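Local coordinates for inactive glucansucrase (Lactobacillus reuteri, PDB 5JBD), which belongs to glycoside hydrolase family 70, whose members are built round a TIM barrel, and is an inactive form that carries a calcium ion, at residues K494-G499 and G622-T627; S532-M537 and P618-D623; I452-K457 and T488-R493. All blocks are in the same frame, centred on the assembly; numbering follows the deposited sequence.

In the fold
From the N terminus, helix 446-455 comes first, then barrel strand 460-464, helix 465-468 and helix 483-496. Contact 3 closes this loop by pairing helices 446-455 and 483-496. Contact 1 opens at the end of helix 483-496, before the chain enters strand 501-505 of an antiparallel sheet, and joins that helix to the loop after strand 612-618. Contact 2 opens later, at 532-537, and closes at 618-623, so it nests inside contact 1 and shares G622 and D623 with it; it joins the loops at the ends of strands 537-542 and 612-618. A backbone bond between F496 O and G536 N, 2.8 Å apart, links contacts 1 and 2. The chain then returns to barrel strand 652-654.

Contact 1: residues K494-G499 and G622-T627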
# COMPACT_ATOMS: atom_id res chain seq x y z
N LYS A 494 -12.65 22.60 -16.16
CA LYS A 494 -11.75 23.74 -16.13
C LYS A 494 -12.43 25.00 -16.71
O LYS A 494 -12.21 26.10 -16.21
CB LYS A 494 -10.43 23.44 -16.87
CG LYS A 494 -9.44 24.59 -16.83
CD LYS A 494 -8.13 24.28 -17.55
CE LYS A 494 -7.17 25.45 -17.38
NZ LYS A 494 -5.84 25.19 -17.99
N GLN A 495 -13.24 24.82 -17.74
CA GLN A 495 -13.92 25.94 -18.39
C GLN A 495 -15.13 26.48 -17.62
O GLN A 495 -15.42 27.67 -17.72
CB GLN A 495 -14.38 25.55 -19.80
CG GLN A 495 -13.29 25.15 -20.77
CD GLN A 495 -13.86 24.81 -22.14
OE1 GLN A 495 -14.70 23.92 -22.27
NE2 GLN A 495 -13.45 25.55 -23.15
N PHE A 496 -15.85 25.61 -16.90
CA PHE A 496 -17.20 25.94 -16.45
C PHE A 496 -17.52 25.79 -14.96
O PHE A 496 -18.39 26.50 -14.47
CB PHE A 496 -18.22 25.13 -17.27
CG PHE A 496 -18.20 25.43 -18.74
CD1 PHE A 496 -18.60 26.69 -19.22
CD2 PHE A 496 -17.84 24.46 -19.66
CE1 PHE A 496 -18.60 26.96 -20.57
CE2 PHE A 496 -17.84 24.73 -21.03
CZ PHE A 496 -18.22 25.98 -21.48
N VAL A 497 -16.83 24.89 -14.26
CA VAL A 497 -17.26 24.48 -12.92
C VAL A 497 -16.75 25.45 -11.84
O VAL A 497 -15.56 25.50 -11.54
CB VAL A 497 -16.85 23.03 -12.66
CG1 VAL A 497 -17.05 22.64 -11.20
CG2 VAL A 497 -17.64 22.11 -13.57
N SER A 498 -17.68 26.24 -11.30
CA SER A 498 -17.41 27.18 -10.21
C SER A 498 -18.74 27.66 -9.64
O SER A 498 -19.79 27.40 -10.23
CB SER A 498 -16.56 28.37 -10.69
OG SER A 498 -16.12 29.19 -9.61
N GLY A 499 -18.70 28.33 -8.49
CA GLY A 499 -19.89 28.89 -7.84
C GLY A 499 -20.58 27.93 -6.90
O GLY A 499 -20.08 26.83 -6.64
N GLY A 622 -14.51 30.86 -27.92
CA GLY A 622 -13.11 30.60 -27.62
C GLY A 622 -12.90 29.99 -26.25
O GLY A 622 -13.74 29.22 -25.77
N ASP A 623 -11.77 30.34 -25.63
CA ASP A 623 -11.33 29.67 -24.41
C ASP A 623 -11.82 30.36 -23.15
O ASP A 623 -11.95 31.58 -23.10
CB ASP A 623 -9.80 29.59 -24.37
CG ASP A 623 -9.23 28.71 -25.47
OD1 ASP A 623 -9.76 27.58 -25.66
OD2 ASP A 623 -8.26 29.14 -26.14
N GLN A 624 -12.06 29.56 -22.13
CA GLN A 624 -12.46 30.07 -20.82
C GLN A 624 -11.82 29.25 -19.73
O GLN A 624 -11.74 28.03 -19.86
CB GLN A 624 -13.97 30.00 -20.68
CG GLN A 624 -14.49 30.83 -19.53
CD GLN A 624 -15.99 30.94 -19.51
OE1 GLN A 624 -16.53 31.98 -19.85
NE2 GLN A 624 -16.67 29.86 -19.14
N ASP A 625 -11.38 29.90 -18.66
CA ASP A 625 -10.79 29.22 -17.49
C ASP A 625 -11.34 29.91 -16.24
O ASP A 625 -11.09 31.08 -16.02
CB ASP A 625 -9.26 29.32 -17.58
CG ASP A 625 -8.52 28.68 -16.39
OD1 ASP A 625 -9.13 28.08 -15.49
OD2 ASP A 625 -7.27 28.78 -16.38
N VAL A 626 -12.09 29.16 -15.44
CA VAL A 626 -12.72 29.71 -14.23
C VAL A 626 -11.92 29.46 -12.95
O VAL A 626 -12.46 29.62 -11.86
CB VAL A 626 -14.18 29.21 -14.05
CG1 VAL A 626 -15.09 29.78 -15.14
CG2 VAL A 626 -14.25 27.68 -13.99
N THR A 627 -10.65 29.06 -13.09
CA THR A 627 -9.74 28.97 -11.95
C THR A 627 -9.85 30.21 -11.07
O THR A 627 -9.81 31.32 -11.56
CB THR A 627 -8.28 28.82 -12.42
OG1 THR A 627 -8.15 27.59 -13.13
CG2 THR A 627 -7.29 28.82 -11.24
O HOH W 1 -10.84 26.75 -22.99
O HOH W 2 -13.37 28.85 -9.47
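Q624 and V626 reach across to the last turn of helix 483-496 and bond to its carbonyls, and D625 between them forms an Asx turn; the contact joins the end of a barrel helix to the loop that leaves the antiparallel sheet. Q624 can be followed outward. Its chi1 of -165° sets CG anti to the backbone N, and the extended chain carries CB, CG and CD alongside Q495 O, with Q624 CD 3.8 Å from that oxygen. At the tip NE2 donates to Q495 O over 2.9 Å, with an angle of 159° at the hydrogen. The acceptor lies close to the plane of the Q624 amide, whereas NE2 is tilted out of the carbonyl plane. OE1 is hydrogen-bonded to T534 OG1, so both ends of the amide are held and its rotation is fixed. The amide stands almost perpendicular to the ring of F496, which NE2 approaches obliquely, 3.7 Å from CD1.

V626 uses its backbone N, which donates to K494 O at 3.2 Å and 171°. Its methyls divide the helix end between them: CG1 is 3.3 Å from Q495 O, and CG2 faces K494 O and V497 O. In the Asx turn, D625 OD1 accepts from T627 N at 3.0 Å and also from T627 OG1. D625 OD2 lies 4.2 Å from K494 NZ, too far for a salt bridge, although K494 CE is closer. Water 2 closes the far end, donating to V626 O at 2.7 Å while hydrogen-bonded to S498 OG.

Contact 2: residues S532-M537 and P618-D623; sequences SRTSGM and PVISGD
S535 OG is gripped by two backbone groups from earlier in the chain, L531 O and K518 N, while the carbonyl oxygen of the same residue, S535 O, rests 3.7 Å from P618 CG. S535 closes a type I beta turn that starts at S532 and leads into strand 537-542; the weak turn bond runs from S535 N to S532 O over 3.4 Å. Strand 537-542 pairs antiparallel with 612-618, so the contact lies just where that pair ends.

P618 does the main packing, its ring lying along a row of carbonyls. CB and CG are each 3.5 Å from T534 O, and CD is 3.2 Å from G536 O. That last oxygen is buried with no polar partner in the model, so the proline ring faces it without satisfying it. G536 itself has phi 102° and psi 171°, backbone angles that call for glycine.

Farther along, I620 meets T534. F496 of helix 483-496 packs against both P618 and I620. With chi1 at 57°, I620 CG2 lies beside the backbone N, where it meets T534 CB at 3.7 Å and T534 O at 3.8 Å.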
# COMPACT_ATOMS: atom_id res chain seq x y z
N SER A 532 -19.09 35.20 -14.76
CA SER A 532 -20.29 34.71 -14.10
C SER A 532 -21.32 34.23 -15.11
O SER A 532 -21.76 33.08 -15.06
CB SER A 532 -20.90 35.79 -13.19
OG SER A 532 -20.14 35.97 -12.00
N ARG A 533 -21.67 35.10 -16.05
CA ARG A 533 -22.69 34.80 -17.07
C ARG A 533 -22.42 33.50 -17.86
O ARG A 533 -23.34 32.71 -18.11
CB ARG A 533 -22.81 35.97 -18.05
CG ARG A 533 -23.79 35.77 -19.21
CD ARG A 533 -25.21 35.53 -18.73
NE ARG A 533 -26.15 35.49 -19.86
CZ ARG A 533 -27.47 35.42 -19.75
NH1 ARG A 533 -28.08 35.38 -18.55
NH2 ARG A 533 -28.22 35.40 -20.85
N THR A 534 -21.17 33.31 -18.26
CA THR A 534 -20.81 32.24 -19.21
C THR A 534 -20.22 31.00 -18.53
O THR A 534 -19.63 30.15 -19.20
CB THR A 534 -19.84 32.78 -20.28
OG1 THR A 534 -18.72 33.39 -19.64
CG2 THR A 534 -20.53 33.79 -21.19
N SER A 535 -20.37 30.87 -17.21
CA SER A 535 -19.91 29.67 -16.49
C SER A 535 -21.05 29.03 -15.69
O SER A 535 -22.19 29.53 -15.71
CB SER A 535 -18.69 30.02 -15.61
OG SER A 535 -19.00 31.01 -14.66
N GLY A 536 -20.76 27.91 -15.04
CA GLY A 536 -21.78 27.05 -14.44
C GLY A 536 -22.05 25.82 -15.30
O GLY A 536 -21.57 25.70 -16.42
N MET A 537 -22.83 24.89 -14.75
CA MET A 537 -23.06 23.58 -15.38
C MET A 537 -24.30 22.92 -14.75
O MET A 537 -24.60 23.15 -13.57
CB MET A 537 -21.81 22.67 -15.20
CG MET A 537 -21.92 21.24 -15.76
SD MET A 537 -20.48 20.18 -15.41
CE MET A 537 -19.36 20.71 -16.69
N PRO A 618 -22.87 26.54 -20.66
CA PRO A 618 -23.10 27.72 -21.50
C PRO A 618 -22.38 27.68 -22.86
O PRO A 618 -21.26 27.19 -22.97
CB PRO A 618 -22.56 28.88 -20.65
CG PRO A 618 -22.69 28.39 -19.23
CD PRO A 618 -22.42 26.92 -19.30
N VAL A 619 -23.06 28.18 -23.89
CA VAL A 619 -22.46 28.46 -25.19
C VAL A 619 -21.45 29.60 -24.98
O VAL A 619 -21.80 30.61 -24.38
CB VAL A 619 -23.53 28.90 -26.22
CG1 VAL A 619 -22.88 29.42 -27.51
CG2 VAL A 619 -24.49 27.76 -26.54
N ILE A 620 -20.23 29.43 -25.47
CA ILE A 620 -19.18 30.46 -25.39
C ILE A 620 -18.35 30.55 -26.68
O ILE A 620 -18.38 29.65 -27.52
CB ILE A 620 -18.19 30.18 -24.24
CG1 ILE A 620 -17.56 28.78 -24.38
CG2 ILE A 620 -18.91 30.30 -22.91
CD1 ILE A 620 -16.35 28.57 -23.48
N SER A 621 -17.65 31.68 -26.81
CA SER A 621 -16.68 31.92 -27.86
C SER A 621 -15.28 31.72 -27.26
O SER A 621 -14.92 32.31 -26.22
CB SER A 621 -16.82 33.35 -28.37
OG SER A 621 -15.79 33.73 -29.24
N GLY A 622 -14.51 30.86 -27.92
CA GLY A 622 -13.11 30.60 -27.62
C GLY A 622 -12.90 29.99 -26.25
O GLY A 622 -13.74 29.22 -25.77
N ASP A 623 -11.77 30.34 -25.63
CA ASP A 623 -11.33 29.67 -24.41
C ASP A 623 -11.82 30.36 -23.15
O ASP A 623 -11.95 31.58 -23.10
CB ASP A 623 -9.80 29.59 -24.37
CG ASP A 623 -9.23 28.71 -25.47
OD1 ASP A 623 -9.76 27.58 -25.66
OD2 ASP A 623 -8.26 29.14 -26.14

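Contact 3: residues I452-K457 and T488-R493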
# COMPACT_ATOMS: atom_id res chain seq x y z
N ILE A 452 -20.61 13.45 -11.65
CA ILE A 452 -20.86 13.91 -10.29
C ILE A 452 -19.56 14.35 -9.62
O ILE A 452 -19.47 15.48 -9.11
CB ILE A 452 -21.57 12.80 -9.43
CG1 ILE A 452 -22.99 12.51 -9.96
CG2 ILE A 452 -21.58 13.16 -7.95
CD1 ILE A 452 -24.00 13.63 -9.75
N LEU A 453 -18.54 13.48 -9.64
CA LEU A 453 -17.26 13.78 -9.03
C LEU A 453 -16.67 15.11 -9.52
O LEU A 453 -16.20 15.93 -8.73
CB LEU A 453 -16.24 12.66 -9.28
CG LEU A 453 -15.00 12.75 -8.36
CD1 LEU A 453 -15.25 12.02 -7.06
CD2 LEU A 453 -13.76 12.19 -9.05
N LEU A 454 -16.70 15.33 -10.83
CA LEU A 454 -16.04 16.49 -11.43
C LEU A 454 -16.83 17.79 -11.37
O LEU A 454 -16.28 18.85 -11.66
CB LEU A 454 -15.63 16.16 -12.86
CG LEU A 454 -14.56 15.04 -12.95
CD1 LEU A 454 -14.40 14.56 -14.39
CD2 LEU A 454 -13.21 15.49 -12.40
N SER A 455 -18.12 17.72 -11.04
CA SER A 455 -18.96 18.91 -10.86
C SER A 455 -19.17 19.26 -9.38
O SER A 455 -19.65 20.35 -9.09
CB SER A 455 -20.31 18.74 -11.57
OG SER A 455 -21.03 17.62 -11.08
N ASN A 456 -18.81 18.36 -8.46
CA ASN A 456 -19.00 18.62 -7.03
C ASN A 456 -18.17 19.80 -6.49
O ASN A 456 -16.98 19.93 -6.81
CB ASN A 456 -18.68 17.36 -6.20
CG ASN A 456 -19.87 16.43 -6.02
OD1 ASN A 456 -21.02 16.74 -6.37
ND2 ASN A 456 -19.61 15.28 -5.42
N LYS A 457 -18.80 20.64 -5.66
CA LYS A 457 -18.13 21.73 -4.95
C LYS A 457 -17.47 21.17 -3.69
O LYS A 457 -17.86 20.11 -3.19
CB LYS A 457 -19.20 22.77 -4.53
CG LYS A 457 -18.68 24.07 -3.94
CD LYS A 457 -19.84 25.03 -3.69
CE LYS A 457 -19.38 26.37 -3.13
NZ LYS A 457 -18.66 26.20 -1.85
N THR A 488 -13.83 14.58 -21.77
CA THR A 488 -14.82 15.62 -22.04
C THR A 488 -15.23 16.34 -20.74
O THR A 488 -15.27 17.57 -20.69
CB THR A 488 -16.04 15.06 -22.79
OG1 THR A 488 -15.60 14.45 -24.00
CG2 THR A 488 -17.04 16.16 -23.16
N LEU A 489 -15.50 15.58 -19.69
CA LEU A 489 -15.86 16.16 -18.40
C LEU A 489 -14.69 16.93 -17.77
O LEU A 489 -14.90 18.00 -17.15
CB LEU A 489 -16.36 15.06 -17.45
CG LEU A 489 -17.67 14.37 -17.85
CD1 LEU A 489 -17.88 13.08 -17.04
CD2 LEU A 489 -18.85 15.33 -17.67
N MET A 490 -13.48 16.41 -17.92
CA MET A 490 -12.28 17.05 -17.34
C MET A 490 -12.03 18.43 -17.96
O MET A 490 -11.85 19.41 -17.23
CB MET A 490 -11.07 16.14 -17.50
CG MET A 490 -11.09 14.91 -16.60
SD MET A 490 -9.81 13.72 -17.03
CE MET A 490 -8.36 14.49 -16.30
N ARG A 491 -12.08 18.53 -19.29
CA ARG A 491 -11.89 19.80 -19.98
C ARG A 491 -13.01 20.79 -19.65
O ARG A 491 -12.76 21.98 -19.41
CB ARG A 491 -11.83 19.62 -21.51
CG ARG A 491 -10.57 18.95 -22.03
CD ARG A 491 -10.66 18.71 -23.53
NE ARG A 491 -9.80 17.60 -23.95
CZ ARG A 491 -8.58 17.71 -24.47
NH1 ARG A 491 -8.01 18.90 -24.68
NH2 ARG A 491 -7.89 16.60 -24.80
N ALA A 492 -14.26 20.30 -19.65
CA ALA A 492 -15.41 21.15 -19.29
C ALA A 492 -15.31 21.69 -17.86
O ALA A 492 -15.70 22.84 -17.60
CB ALA A 492 -16.72 20.38 -19.49
N ARG A 493 -14.80 20.88 -16.94
CA ARG A 493 -14.64 21.32 -15.56
C ARG A 493 -13.80 22.60 -15.48
O ARG A 493 -14.19 23.57 -14.80
CB ARG A 493 -14.01 20.25 -14.69
CG ARG A 493 -13.95 20.63 -13.21
CD ARG A 493 -13.31 19.52 -12.39
NE ARG A 493 -13.52 19.71 -10.96
CZ ARG A 493 -12.69 20.32 -10.11
NH1 ARG A 493 -11.53 20.85 -10.53
NH2 ARG A 493 -13.04 20.42 -8.84
O HOH W 3 -15.27 18.62 -8.59
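The last part of helix 446-455 meets helix 483-496 along its side, with the CA atoms of L454 and R493 6.5 Å apart, the nearest such pair between the segments. In the chain these helices flank strand 460-464 of the parallel barrel, so this is helix-to-helix packing in the outer layer of a TIM barrel. P461 of that strand touches both L454 and R493, which places the contact directly over it.

L454 supplies nearly half of the area buried between the segments. Its chi1 of -65° sets CG anti to the carbonyl carbon, and the two methyls then split. CD1 goes to the second helix, 3.7 Å from L489 CB and 4.0 Å from M490 CG, and the L454 side chain lies obliquely across both. CD2 meets R493 CD at 4.0 Å, where the two chains run at about a right angle. L454 and M490 both also touch M651.

R493 leaves with CG anti to its N and stays extended as far as NE, so its methylenes pass along the L454 carbonyl, CD coming to 3.1 Å of L454 O. NE then makes a weak hydrogen bond to L454 O over 3.0 Å, with an angle of only 128° at the hydrogen. That oxygen lies at the guanidinium edge, near its plane. R493 NH2 also donates to D648 O, and NH1 makes a weak bond to H650 O; thus the arginine also links to the segment before strand 652-654. Its charge, set at carbonyls around the end of helix 446-455, would probably be favoured by the helix dipole. Water 3 accepts from R493 NH2 at 2.9 Å and donates to L453 O and N456 O, each 2.8 Å away.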